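Local coordinates for periplasmic binding protein (Agrobacterium tumefaciens str. B6, PDB 5L9G), which binds the opine mannopine as a periplasmic binding protein, probably handing it to an ABC transporter for uptake, at residues 65-69 / 70-74; 130-134 / 135-139; 175-178 / 179-183; 189-192 / 193-196. One frame throughout, in Å; residues are numbered along the deposited sequence.

Interaction 1. Residues 65-69 / 70-74; sequences AQVES and GSVTW
G70 leaves helix 61-69 with a positive phi of 92°, its N donating to V67 O at 3.3 Å and, weakly, to Q66 O. This is where the chain turns back along the helix side. At S71 the backbone N is taken by S69 OG at 3.1 Å; that hydroxyl in turn donates to Q66 O, which it meets from above the carbonyl plane at 2.8 Å, so one serine joins the last helical turn to the exit. V72 lies beside V67, both pointing the same way, with their CG2 methyls 4.1 Å apart. T73 N then reaches Q66 OE1 at 3.0 Å from above the amide plane, whereas W74 N bonds the same oxygen at 3.2 Å in that plane, on a lone pair. Gripped twice, the amide is fixed in rotation, and the extended Q66 chain carries NE2 over the centre of one face of the W74 indole, 3.3 Å above it, the two planes 41° apart. W74 NE1 is bound to D55, and its ring meets F57. The turn thus links helix 61-69 to strand 76-80, with V67, V72 and W74 resting on V257 in the loop after strand 240-256.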
ATOM      1  N   ALA A  65     -13.408   8.191  12.109  1.00 62.26           N
ATOM      2  CA  ALA A  65     -14.365   7.846  13.177  1.00 63.96           C
ATOM      3  C   ALA A  65     -13.881   8.308  14.543  1.00 68.79           C
ATOM      4  O   ALA A  65     -14.701   8.797  15.329  1.00 69.23           O
ATOM      5  CB  ALA A  65     -14.641   6.353  13.194  1.00 63.75           C
ATOM      6  N   GLN A  66     -12.555   8.205  14.817  1.00 63.92           N
ATOM      7  CA  GLN A  66     -11.967   8.683  16.081  1.00 65.41           C
ATOM      8  C   GLN A  66     -12.104  10.207  16.192  1.00 72.74           C
ATOM      9  O   GLN A  66     -12.453  10.712  17.261  1.00 73.88           O
ATOM     10  CB  GLN A  66     -10.490   8.282  16.200  1.00 64.43           C
ATOM     11  CG  GLN A  66     -10.282   6.809  16.522  1.00 66.53           C
ATOM     12  CD  GLN A  66      -8.935   6.510  17.128  1.00 69.42           C
ATOM     13  OE1 GLN A  66      -8.145   7.401  17.468  1.00 61.40           O
ATOM     14  NE2 GLN A  66      -8.669   5.235  17.334  1.00 63.34           N
ATOM     15  N   VAL A  67     -11.865  10.935  15.074  1.00 70.00           N
ATOM     16  CA  VAL A  67     -11.981  12.397  15.031  1.00 73.71           C
ATOM     17  C   VAL A  67     -13.455  12.807  15.226  1.00 83.19           C
ATOM     18  O   VAL A  67     -13.738  13.668  16.057  1.00 86.46           O
ATOM     19  CB  VAL A  67     -11.340  13.002  13.744  1.00 76.27           C
ATOM     20  CG1 VAL A  67     -11.574  14.512  13.652  1.00 78.78           C
ATOM     21  CG2 VAL A  67      -9.846  12.698  13.681  1.00 73.22           C
ATOM     22  N   GLU A  68     -14.383  12.157  14.485  1.00 80.63           N
ATOM     23  CA  GLU A  68     -15.838  12.390  14.523  1.00 83.58           C
ATOM     24  C   GLU A  68     -16.433  12.140  15.912  1.00 89.44           C
ATOM     25  O   GLU A  68     -17.331  12.873  16.331  1.00 91.89           O
ATOM     26  CB  GLU A  68     -16.562  11.507  13.486  1.00 83.86           C
ATOM     27  CG  GLU A  68     -16.380  11.938  12.039  1.00 93.70           C
ATOM     28  CD  GLU A  68     -16.892  10.978  10.977  1.00118.66           C
ATOM     29  OE1 GLU A  68     -16.785   9.744  11.176  1.00115.41           O
ATOM     30  OE2 GLU A  68     -17.359  11.464   9.921  1.00112.72           O
ATOM     31  N   SER A  69     -15.926  11.117  16.629  1.00 84.80           N
ATOM     32  CA  SER A  69     -16.391  10.747  17.970  1.00 86.57           C
ATOM     33  C   SER A  69     -16.032  11.777  19.048  1.00 94.00           C
ATOM     34  O   SER A  69     -16.757  11.901  20.038  1.00 96.95           O
ATOM     35  CB  SER A  69     -15.847   9.378  18.364  1.00 87.76           C
ATOM     36  OG  SER A  69     -14.471   9.438  18.703  1.00 94.37           O
ATOM     37  N   GLY A  70     -14.914  12.477  18.860  1.00 90.27           N
ATOM     38  CA  GLY A  70     -14.408  13.451  19.822  1.00 93.03           C
ATOM     39  C   GLY A  70     -13.424  12.829  20.796  1.00 97.16           C
ATOM     40  O   GLY A  70     -12.975  13.490  21.734  1.00 98.32           O
ATOM     41  N   SER A  71     -13.083  11.540  20.568  1.00 91.86           N
ATOM     42  CA  SER A  71     -12.154  10.756  21.378  1.00 89.98           C
ATOM     43  C   SER A  71     -11.023  10.185  20.502  1.00 88.08           C
ATOM     44  O   SER A  71     -11.124   9.053  20.003  1.00 86.58           O
ATOM     45  CB  SER A  71     -12.898   9.648  22.123  1.00 94.90           C
ATOM     46  OG  SER A  71     -13.866  10.181  23.014  1.00109.78           O
ATOM     47  N   VAL A  72      -9.953  10.990  20.295  1.00 81.01           N
ATOM     48  CA  VAL A  72      -8.789  10.590  19.498  1.00 75.52           C
ATOM     49  C   VAL A  72      -7.770   9.903  20.425  1.00 73.94           C
ATOM     50  O   VAL A  72      -7.309  10.514  21.395  1.00 74.16           O
ATOM     51  CB  VAL A  72      -8.168  11.778  18.703  1.00 79.43           C
ATOM     52  CG1 VAL A  72      -6.878  11.356  18.000  1.00 76.23           C
ATOM     53  CG2 VAL A  72      -9.164  12.347  17.694  1.00 80.29           C
ATOM     54  N   THR A  73      -7.451   8.628  20.137  1.00 65.29           N
ATOM     55  CA  THR A  73      -6.469   7.854  20.908  1.00 63.27           C
ATOM     56  C   THR A  73      -5.175   7.639  20.115  1.00 63.33           C
ATOM     57  O   THR A  73      -4.116   7.500  20.712  1.00 61.99           O
ATOM     58  CB  THR A  73      -7.053   6.532  21.472  1.00 70.61           C
ATOM     59  OG1 THR A  73      -7.588   5.735  20.417  1.00 68.94           O
ATOM     60  CG2 THR A  73      -8.112   6.763  22.542  1.00 73.13           C
ATOM     61  N   TRP A  74      -5.256   7.636  18.776  1.00 57.91           N
ATOM     62  CA  TRP A  74      -4.084   7.449  17.910  1.00 55.26           C
ATOM     63  C   TRP A  74      -3.300   8.745  17.750  1.00 57.50           C
ATOM     64  O   TRP A  74      -3.898   9.823  17.672  1.00 58.55           O
ATOM     65  CB  TRP A  74      -4.529   6.975  16.521  1.00 53.41           C
ATOM     66  CG  TRP A  74      -5.119   5.596  16.474  1.00 53.34           C
ATOM     67  CD1 TRP A  74      -4.999   4.609  17.410  1.00 55.95           C
ATOM     68  CD2 TRP A  74      -5.842   5.026  15.378  1.00 52.16           C
ATOM     69  NE1 TRP A  74      -5.640   3.472  16.980  1.00 54.22           N
ATOM     70  CE2 TRP A  74      -6.162   3.697  15.733  1.00 54.68           C
ATOM     71  CE3 TRP A  74      -6.296   5.529  14.143  1.00 53.01           C
ATOM     72  CZ2 TRP A  74      -6.906   2.862  14.896  1.00 52.42           C
ATOM     73  CZ3 TRP A  74      -7.008   4.688  13.300  1.00 53.05           C
ATOM     74  CH2 TRP A  74      -7.315   3.376  13.685  1.00 52.50           C
TER

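Interaction 2. Residues 130-134 / 135-139; sequences KTYGD and NGPKS
N135 and D134 form the outer end of a tight reversal, and Y132 closes its inner side. A type II' turn runs from Y132 to N135, with N135 N reaching back to Y132 O in a weak bond of 3.2 Å. G133, the first residue out of helix 129-132, takes the positive phi (64°) that this turn needs. N135 is itself the centre of an inverse gamma turn: its backbone folds the chain until G136 N meets D134 O at 3.1 Å, a bond that is also weak. The CB atoms of D134 and N135 start out away from the turn; D134 CB packs on N135 N, while the N135 amide is placed so that OD1 lies 3.5 Å from D134 C. D134 O has a further neighbour in K138, whose chain bends at its last torsion (chi4 -78°) to bring CE within 3.6 Å of it. On the inner side Y132 CB meets G136 CA at 3.7 Å, and ring atom CD2 lies 4.2 Å from P137 CD. T131 CG2 sits over the centre of one face of the phenol, and Y132 OH is bonded to P150 O. Y132 and P137 both rest on W127 of strand 115-128 and M222 of strand 222-226, while W127 NE1 binds G133 O. The whole is a helix exit built from two overlapping turns, a type II' beta turn followed by an inverse gamma turn, which leads on to the S139 N-cap of helix 140-144.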
ATOM      1  N   LYS A 130       0.784 -24.396  -8.115  1.00 28.10           N
ATOM      2  CA  LYS A 130       0.133 -25.700  -8.146  1.00 29.96           C
ATOM      3  C   LYS A 130      -0.978 -25.647  -9.231  1.00 34.60           C
ATOM      4  O   LYS A 130      -1.123 -26.579 -10.014  1.00 33.25           O
ATOM      5  CB  LYS A 130      -0.463 -26.064  -6.779  1.00 32.73           C
ATOM      6  CG  LYS A 130      -1.091 -27.458  -6.771  1.00 39.24           C
ATOM      7  CD  LYS A 130      -2.060 -27.663  -5.614  1.00 51.27           C
ATOM      8  CE  LYS A 130      -3.132 -28.690  -5.939  1.00 56.32           C
ATOM      9  NZ  LYS A 130      -2.555 -29.974  -6.447  1.00 54.89           N
ATOM     10  N   THR A 131      -1.684 -24.497  -9.328  1.00 30.85           N
ATOM     11  CA  THR A 131      -2.770 -24.365 -10.304  1.00 31.45           C
ATOM     12  C   THR A 131      -2.292 -24.226 -11.756  1.00 32.65           C
ATOM     13  O   THR A 131      -2.832 -24.906 -12.620  1.00 34.70           O
ATOM     14  CB  THR A 131      -3.701 -23.193  -9.908  1.00 31.44           C
ATOM     15  OG1 THR A 131      -3.958 -23.287  -8.506  1.00 33.95           O
ATOM     16  CG2 THR A 131      -5.019 -23.193 -10.718  1.00 32.41           C
ATOM     17  N   TYR A 132      -1.351 -23.292 -12.015  1.00 29.49           N
ATOM     18  CA  TYR A 132      -0.910 -22.880 -13.343  1.00 30.53           C
ATOM     19  C   TYR A 132       0.521 -23.205 -13.711  1.00 34.90           C
ATOM     20  O   TYR A 132       0.901 -22.967 -14.864  1.00 33.34           O
ATOM     21  CB  TYR A 132      -1.096 -21.338 -13.463  1.00 30.41           C
ATOM     22  CG  TYR A 132      -2.493 -20.872 -13.120  1.00 29.92           C
ATOM     23  CD1 TYR A 132      -3.586 -21.243 -13.902  1.00 32.05           C
ATOM     24  CD2 TYR A 132      -2.722 -20.048 -12.024  1.00 30.15           C
ATOM     25  CE1 TYR A 132      -4.878 -20.828 -13.583  1.00 32.91           C
ATOM     26  CE2 TYR A 132      -4.008 -19.641 -11.683  1.00 30.23           C
ATOM     27  CZ  TYR A 132      -5.083 -20.020 -12.474  1.00 37.97           C
ATOM     28  OH  TYR A 132      -6.350 -19.619 -12.156  1.00 32.99           O
ATOM     29  N   GLY A 133       1.316 -23.654 -12.742  1.00 33.41           N
ATOM     30  CA  GLY A 133       2.748 -23.884 -12.953  1.00 33.50           C
ATOM     31  C   GLY A 133       3.415 -22.550 -13.251  1.00 37.19           C
ATOM     32  O   GLY A 133       3.013 -21.512 -12.708  1.00 34.30           O
ATOM     33  N   ASP A 134       4.388 -22.550 -14.169  1.00 34.83           N
ATOM     34  CA  ASP A 134       5.065 -21.319 -14.570  1.00 35.66           C
ATOM     35  C   ASP A 134       4.195 -20.510 -15.545  1.00 42.26           C
ATOM     36  O   ASP A 134       4.459 -19.324 -15.746  1.00 44.19           O
ATOM     37  CB  ASP A 134       6.433 -21.638 -15.200  1.00 38.66           C
ATOM     38  CG  ASP A 134       7.454 -22.230 -14.247  1.00 43.90           C
ATOM     39  OD1 ASP A 134       7.332 -22.008 -13.021  1.00 44.14           O
ATOM     40  OD2 ASP A 134       8.365 -22.928 -14.721  1.00 50.14           O
ATOM     41  N   ASN A 135       3.138 -21.129 -16.108  1.00 39.21           N
ATOM     42  CA  ASN A 135       2.270 -20.478 -17.092  1.00 39.70           C
ATOM     43  C   ASN A 135       1.059 -19.797 -16.432  1.00 38.80           C
ATOM     44  O   ASN A 135      -0.102 -20.039 -16.785  1.00 38.48           O
ATOM     45  CB  ASN A 135       1.892 -21.448 -18.227  1.00 42.12           C
ATOM     46  CG  ASN A 135       3.060 -21.795 -19.171  1.00 62.44           C
ATOM     47  OD1 ASN A 135       4.257 -21.661 -18.848  1.00 52.98           O
ATOM     48  ND2 ASN A 135       2.750 -22.283 -20.360  1.00 53.38           N
ATOM     49  N   GLY A 136       1.366 -18.924 -15.478  1.00 35.31           N
ATOM     50  CA  GLY A 136       0.357 -18.152 -14.769  1.00 33.09           C
ATOM     51  C   GLY A 136       0.052 -16.831 -15.457  1.00 35.53           C
ATOM     52  O   GLY A 136       0.646 -16.507 -16.492  1.00 33.40           O
ATOM     53  N   PRO A 137      -0.898 -16.054 -14.901  1.00 33.45           N
ATOM     54  CA  PRO A 137      -1.215 -14.740 -15.502  1.00 33.53           C
ATOM     55  C   PRO A 137      -0.032 -13.775 -15.348  1.00 39.78           C
ATOM     56  O   PRO A 137       0.521 -13.634 -14.248  1.00 39.07           O
ATOM     57  CB  PRO A 137      -2.424 -14.262 -14.691  1.00 35.40           C
ATOM     58  CG  PRO A 137      -2.303 -14.974 -13.346  1.00 38.74           C
ATOM     59  CD  PRO A 137      -1.712 -16.323 -13.692  1.00 35.14           C
ATOM     60  N   LYS A 138       0.347 -13.099 -16.428  1.00 37.95           N
ATOM     61  CA  LYS A 138       1.495 -12.190 -16.348  1.00 38.47           C
ATOM     62  C   LYS A 138       1.142 -10.725 -16.662  1.00 40.07           C
ATOM     63  O   LYS A 138       2.039  -9.924 -16.920  1.00 38.96           O
ATOM     64  CB  LYS A 138       2.633 -12.717 -17.238  1.00 43.53           C
ATOM     65  CG  LYS A 138       3.233 -14.035 -16.717  1.00 61.06           C
ATOM     66  CD  LYS A 138       4.184 -14.674 -17.702  1.00 74.43           C
ATOM     67  CE  LYS A 138       4.701 -16.010 -17.215  1.00 87.14           C
ATOM     68  NZ  LYS A 138       5.774 -15.865 -16.197  1.00 99.64           N
ATOM     69  N   SER A 139      -0.164 -10.390 -16.664  1.00 35.03           N
ATOM     70  CA  SER A 139      -0.704  -9.058 -16.993  1.00 33.60           C
ATOM     71  C   SER A 139      -2.106  -8.955 -16.419  1.00 35.28           C
ATOM     72  O   SER A 139      -2.697  -9.981 -16.062  1.00 33.46           O
ATOM     73  CB  SER A 139      -0.781  -8.874 -18.517  1.00 35.17           C
ATOM     74  OG  SER A 139      -1.884  -9.572 -19.090  1.00 34.99           O
TER

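Interaction 3. Residues 175-178 / 179-183; sequences DKVY and EFLST
K176 draws its aliphatic chain, more than its ammonium, against the carboxylate of E179: CD lies 3.4 Å from OE1, while the salt bridge from NZ to E179 OE2 is long at 3.9 Å. A strained second torsion (chi2 -100°) and a bend at chi4 fold the lysine across the glutamate at a slant. Its NZ is placed between two acids, with a second long bridge to D175 OD2 at 3.8 Å; the positive charge would be expected to ease the nearness of the two carboxylates. K176 is also the N-cap residue of the short helix 177-180. Its carbonyl takes F180 N at 2.9 Å, nearly along the C=O axis, and a weaker bond from E179 N. One residue on, L181 N donates to V177 O at 3.1 Å. The side chains of this pair run alongside each other, pointing the same way, with V177 CG1 4.1 Å from L181 CD1. The same V177 methyl sits over the centre of one face of the Y178 ring, whereas L181 CD1 approaches that ring obliquely. The helix then gives way to a type I turn from F180 to T183, where S182 OG donates a short hydrogen bond of 2.6 Å to E179 O. Y178 OH is bonded to E164 and to D323 N, and its ring meets F326. V177 and L181 face helix 162-169 through L168 and I163, and Y178 lies against strand 320-321 and helix 324-343, so the single turn is wedged among these elements just ahead of helix 184-197.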
ATOM      1  N   ASP A 175       0.823   3.991 -19.116  1.00 43.44           N
ATOM      2  CA  ASP A 175       1.037   5.435 -19.027  1.00 44.95           C
ATOM      3  C   ASP A 175      -0.254   6.265 -19.236  1.00 49.13           C
ATOM      4  O   ASP A 175      -0.208   7.500 -19.166  1.00 50.58           O
ATOM      5  CB  ASP A 175       2.160   5.860 -20.001  1.00 48.48           C
ATOM      6  CG  ASP A 175       1.881   5.653 -21.489  1.00 60.90           C
ATOM      7  OD1 ASP A 175       1.022   4.794 -21.831  1.00 59.65           O
ATOM      8  OD2 ASP A 175       2.545   6.314 -22.311  1.00 71.03           O
ATOM      9  N   LYS A 176      -1.390   5.594 -19.525  1.00 43.96           N
ATOM     10  CA  LYS A 176      -2.688   6.240 -19.785  1.00 44.99           C
ATOM     11  C   LYS A 176      -3.790   5.831 -18.769  1.00 45.70           C
ATOM     12  O   LYS A 176      -4.950   6.211 -18.944  1.00 45.26           O
ATOM     13  CB  LYS A 176      -3.167   5.986 -21.228  1.00 47.92           C
ATOM     14  CG  LYS A 176      -2.182   6.410 -22.316  1.00 62.54           C
ATOM     15  CD  LYS A 176      -2.531   7.753 -22.920  1.00 76.61           C
ATOM     16  CE  LYS A 176      -1.616   8.116 -24.068  1.00 88.61           C
ATOM     17  NZ  LYS A 176      -0.280   8.582 -23.599  1.00 99.45           N
ATOM     18  N   VAL A 177      -3.446   5.060 -17.731  1.00 41.74           N
ATOM     19  CA  VAL A 177      -4.429   4.613 -16.733  1.00 40.59           C
ATOM     20  C   VAL A 177      -5.341   5.751 -16.253  1.00 45.98           C
ATOM     21  O   VAL A 177      -6.570   5.620 -16.264  1.00 46.32           O
ATOM     22  CB  VAL A 177      -3.752   3.889 -15.523  1.00 42.51           C
ATOM     23  CG1 VAL A 177      -4.732   3.687 -14.368  1.00 42.26           C
ATOM     24  CG2 VAL A 177      -3.158   2.555 -15.943  1.00 41.34           C
ATOM     25  N   TYR A 178      -4.730   6.860 -15.826  1.00 43.94           N
ATOM     26  CA  TYR A 178      -5.482   7.951 -15.221  1.00 45.70           C
ATOM     27  C   TYR A 178      -6.092   8.899 -16.229  1.00 51.86           C
ATOM     28  O   TYR A 178      -7.045   9.595 -15.881  1.00 53.36           O
ATOM     29  CB  TYR A 178      -4.646   8.659 -14.169  1.00 45.69           C
ATOM     30  CG  TYR A 178      -4.332   7.745 -13.004  1.00 43.17           C
ATOM     31  CD1 TYR A 178      -5.317   7.388 -12.086  1.00 43.49           C
ATOM     32  CD2 TYR A 178      -3.071   7.170 -12.861  1.00 41.99           C
ATOM     33  CE1 TYR A 178      -5.032   6.545 -11.003  1.00 41.45           C
ATOM     34  CE2 TYR A 178      -2.767   6.356 -11.766  1.00 41.40           C
ATOM     35  CZ  TYR A 178      -3.753   6.043 -10.844  1.00 42.08           C
ATOM     36  OH  TYR A 178      -3.464   5.233  -9.769  1.00 39.85           O
ATOM     37  N   GLU A 179      -5.620   8.870 -17.491  1.00 49.40           N
ATOM     38  CA  GLU A 179      -6.239   9.628 -18.570  1.00 51.06           C
ATOM     39  C   GLU A 179      -7.566   8.916 -18.886  1.00 54.19           C
ATOM     40  O   GLU A 179      -8.587   9.572 -19.055  1.00 55.55           O
ATOM     41  CB  GLU A 179      -5.326   9.639 -19.803  1.00 52.68           C
ATOM     42  CG  GLU A 179      -4.162  10.607 -19.688  1.00 66.42           C
ATOM     43  CD  GLU A 179      -3.303  10.701 -20.936  1.00 91.60           C
ATOM     44  OE1 GLU A 179      -3.870  10.788 -22.050  1.00 83.87           O
ATOM     45  OE2 GLU A 179      -2.059  10.680 -20.799  1.00 90.25           O
ATOM     46  N   PHE A 180      -7.551   7.567 -18.899  1.00 49.71           N
ATOM     47  CA  PHE A 180      -8.729   6.730 -19.134  1.00 49.26           C
ATOM     48  C   PHE A 180      -9.759   6.939 -18.024  1.00 52.41           C
ATOM     49  O   PHE A 180     -10.944   7.093 -18.320  1.00 52.34           O
ATOM     50  CB  PHE A 180      -8.345   5.241 -19.229  1.00 48.51           C
ATOM     51  CG  PHE A 180      -9.511   4.296 -19.430  1.00 49.44           C
ATOM     52  CD1 PHE A 180     -10.123   4.176 -20.670  1.00 54.20           C
ATOM     53  CD2 PHE A 180     -10.010   3.546 -18.373  1.00 49.02           C
ATOM     54  CE1 PHE A 180     -11.201   3.309 -20.855  1.00 55.15           C
ATOM     55  CE2 PHE A 180     -11.093   2.682 -18.558  1.00 52.25           C
ATOM     56  CZ  PHE A 180     -11.681   2.570 -19.798  1.00 52.29           C
ATOM     57  N   LEU A 181      -9.299   6.954 -16.746  1.00 47.61           N
ATOM     58  CA  LEU A 181     -10.160   7.143 -15.577  1.00 46.97           C
ATOM     59  C   LEU A 181     -10.547   8.616 -15.329  1.00 53.67           C
ATOM     60  O   LEU A 181     -11.314   8.890 -14.400  1.00 53.07           O
ATOM     61  CB  LEU A 181      -9.488   6.550 -14.331  1.00 44.72           C
ATOM     62  CG  LEU A 181      -9.296   5.024 -14.278  1.00 46.39           C
ATOM     63  CD1 LEU A 181      -8.529   4.633 -13.032  1.00 44.19           C
ATOM     64  CD2 LEU A 181     -10.634   4.270 -14.357  1.00 47.54           C
ATOM     65  N   SER A 182     -10.020   9.563 -16.155  1.00 51.60           N
ATOM     66  CA  SER A 182     -10.316  10.994 -16.025  1.00 54.55           C
ATOM     67  C   SER A 182     -11.759  11.325 -16.465  1.00 63.20           C
ATOM     68  O   SER A 182     -12.292  12.372 -16.080  1.00 65.23           O
ATOM     69  CB  SER A 182      -9.301  11.835 -16.801  1.00 57.20           C
ATOM     70  OG  SER A 182      -9.559  11.883 -18.198  1.00 60.66           O
ATOM     71  N   THR A 183     -12.379  10.440 -17.280  1.00 61.04           N
ATOM     72  CA  THR A 183     -13.750  10.619 -17.786  1.00 63.31           C
ATOM     73  C   THR A 183     -14.743   9.696 -17.055  1.00 65.69           C
ATOM     74  O   THR A 183     -14.336   8.670 -16.498  1.00 61.60           O
ATOM     75  CB  THR A 183     -13.832  10.380 -19.319  1.00 69.64           C
ATOM     76  OG1 THR A 183     -13.732   8.986 -19.594  1.00 64.32           O
ATOM     77  CG2 THR A 183     -12.797  11.166 -20.120  1.00 69.73           C
TER

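Interaction 4. Residues 189-192 / 193-196; sequences AAIA and KLTE
Turned away from the carbonyl carbon and beside its own backbone N (chi1 -59°), T195 OG1 comes round to I191 O, and the first torsions of I191 and L194 put I191 CG1 and L194 CG in that same orientation, which brings their CD1 ends together. The frame is a regular alpha-helix, 184-197, of the solute-binding protein fold, with i to i+4 bonds running in unbroken series: K193 N to A189 O, L194 N to A190 O, T195 N to I191 O and E196 N to A192 O, the first of them 2.9 Å long. I191 and L194 make the apolar side, their side chains slanting past each other with the two CD1 methyls 4.1 Å apart. These residues fit between helices 162-169 and 324-343: I191 touches W333 and A337, L194 touches Y338, and both meet I163. K193 has its chain bent at chi2 (64°), which brings the extended remainder toward E196; NZ reaches OE2 at 3.3 Å, on the syn side of the carboxylate, in a salt bridge spanning one helical turn. I191 O carries a double load, accepting T195 N at 2.9 Å, tilted somewhat from its carbonyl plane, and T195 OG1 at 2.8 Å from 39° above it.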
ATOM      1  N   ALA A 189     -16.743   2.007 -17.218  1.00 53.95           N
ATOM      2  CA  ALA A 189     -16.265   0.811 -17.918  1.00 52.06           C
ATOM      3  C   ALA A 189     -15.374  -0.035 -16.979  1.00 53.08           C
ATOM      4  O   ALA A 189     -15.431  -1.266 -17.011  1.00 53.04           O
ATOM      5  CB  ALA A 189     -15.484   1.209 -19.158  1.00 52.48           C
ATOM      6  N   ALA A 190     -14.562   0.634 -16.143  1.00 48.46           N
ATOM      7  CA  ALA A 190     -13.659  -0.017 -15.191  1.00 45.12           C
ATOM      8  C   ALA A 190     -14.481  -0.776 -14.136  1.00 50.48           C
ATOM      9  O   ALA A 190     -14.189  -1.936 -13.845  1.00 48.27           O
ATOM     10  CB  ALA A 190     -12.752   1.019 -14.541  1.00 45.14           C
ATOM     11  N   ILE A 191     -15.574  -0.158 -13.644  1.00 50.27           N
ATOM     12  CA  ILE A 191     -16.490  -0.781 -12.682  1.00 50.88           C
ATOM     13  C   ILE A 191     -17.241  -1.952 -13.340  1.00 53.49           C
ATOM     14  O   ILE A 191     -17.393  -3.000 -12.704  1.00 51.50           O
ATOM     15  CB  ILE A 191     -17.401   0.295 -12.018  1.00 56.09           C
ATOM     16  CG1 ILE A 191     -16.612   1.067 -10.930  1.00 55.57           C
ATOM     17  CG2 ILE A 191     -18.734  -0.268 -11.468  1.00 58.41           C
ATOM     18  CD1 ILE A 191     -16.211   0.276  -9.641  1.00 58.60           C
ATOM     19  N   ALA A 192     -17.627  -1.797 -14.634  1.00 51.31           N
ATOM     20  CA  ALA A 192     -18.294  -2.854 -15.405  1.00 51.45           C
ATOM     21  C   ALA A 192     -17.371  -4.080 -15.551  1.00 51.92           C
ATOM     22  O   ALA A 192     -17.834  -5.218 -15.448  1.00 51.85           O
ATOM     23  CB  ALA A 192     -18.707  -2.334 -16.772  1.00 53.68           C
ATOM     24  N   LYS A 193     -16.067  -3.836 -15.763  1.00 46.28           N
ATOM     25  CA  LYS A 193     -15.046  -4.884 -15.888  1.00 44.38           C
ATOM     26  C   LYS A 193     -14.882  -5.641 -14.565  1.00 45.34           C
ATOM     27  O   LYS A 193     -14.774  -6.868 -14.578  1.00 45.11           O
ATOM     28  CB  LYS A 193     -13.708  -4.286 -16.375  1.00 46.01           C
ATOM     29  CG  LYS A 193     -12.634  -5.307 -16.735  1.00 47.46           C
ATOM     30  CD  LYS A 193     -13.029  -6.175 -17.922  1.00 52.11           C
ATOM     31  CE  LYS A 193     -11.940  -7.126 -18.344  1.00 62.68           C
ATOM     32  NZ  LYS A 193     -12.353  -7.928 -19.530  1.00 71.03           N
ATOM     33  N   LEU A 194     -14.874  -4.915 -13.434  1.00 42.01           N
ATOM     34  CA  LEU A 194     -14.768  -5.520 -12.104  1.00 41.19           C
ATOM     35  C   LEU A 194     -16.023  -6.351 -11.802  1.00 48.05           C
ATOM     36  O   LEU A 194     -15.918  -7.434 -11.217  1.00 48.28           O
ATOM     37  CB  LEU A 194     -14.550  -4.452 -11.020  1.00 41.33           C
ATOM     38  CG  LEU A 194     -13.158  -3.808 -10.920  1.00 43.86           C
ATOM     39  CD1 LEU A 194     -13.213  -2.500 -10.131  1.00 43.86           C
ATOM     40  CD2 LEU A 194     -12.133  -4.759 -10.306  1.00 43.53           C
ATOM     41  N   THR A 195     -17.208  -5.851 -12.223  1.00 48.57           N
ATOM     42  CA  THR A 195     -18.494  -6.536 -12.076  1.00 49.65           C
ATOM     43  C   THR A 195     -18.468  -7.868 -12.830  1.00 51.11           C
ATOM     44  O   THR A 195     -18.909  -8.879 -12.295  1.00 51.18           O
ATOM     45  CB  THR A 195     -19.647  -5.598 -12.502  1.00 57.77           C
ATOM     46  OG1 THR A 195     -19.610  -4.428 -11.684  1.00 59.34           O
ATOM     47  CG2 THR A 195     -21.022  -6.253 -12.397  1.00 58.85           C
ATOM     48  N   GLU A 196     -17.918  -7.865 -14.052  1.00 48.71           N
ATOM     49  CA  GLU A 196     -17.771  -9.045 -14.910  1.00 48.82           C
ATOM     50  C   GLU A 196     -16.886 -10.111 -14.212  1.00 50.08           C
ATOM     51  O   GLU A 196     -17.184 -11.308 -14.286  1.00 49.49           O
ATOM     52  CB  GLU A 196     -17.135  -8.614 -16.241  1.00 50.35           C
ATOM     53  CG  GLU A 196     -17.052  -9.679 -17.317  1.00 64.06           C
ATOM     54  CD  GLU A 196     -16.195  -9.232 -18.488  1.00 90.63           C
ATOM     55  OE1 GLU A 196     -16.698  -8.443 -19.321  1.00 90.52           O
ATOM     56  OE2 GLU A 196     -15.002  -9.613 -18.535  1.00 83.27           O
TER

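In the fold
Interactions 3 and 4 are neighbours, their centres 15 Å apart: helix 177-180 leads into helix 184-197, and the two pack where L181 CD2 meets A190 CB at 3.9 Å and F180 CZ meets A189 CB at 4.1 Å. Both also share I163 of helix 162-169 as a packing surface. Interaction 2 stands apart, its nearest atoms about 10 Å from interaction 4 and about 12 Å from interaction 3. Interaction 1 is remote, its centre about 45 Å from that of interaction 2 on the opposite side of the chain's centre. Its W74 side chain lies about 9 Å from the bound mannopine.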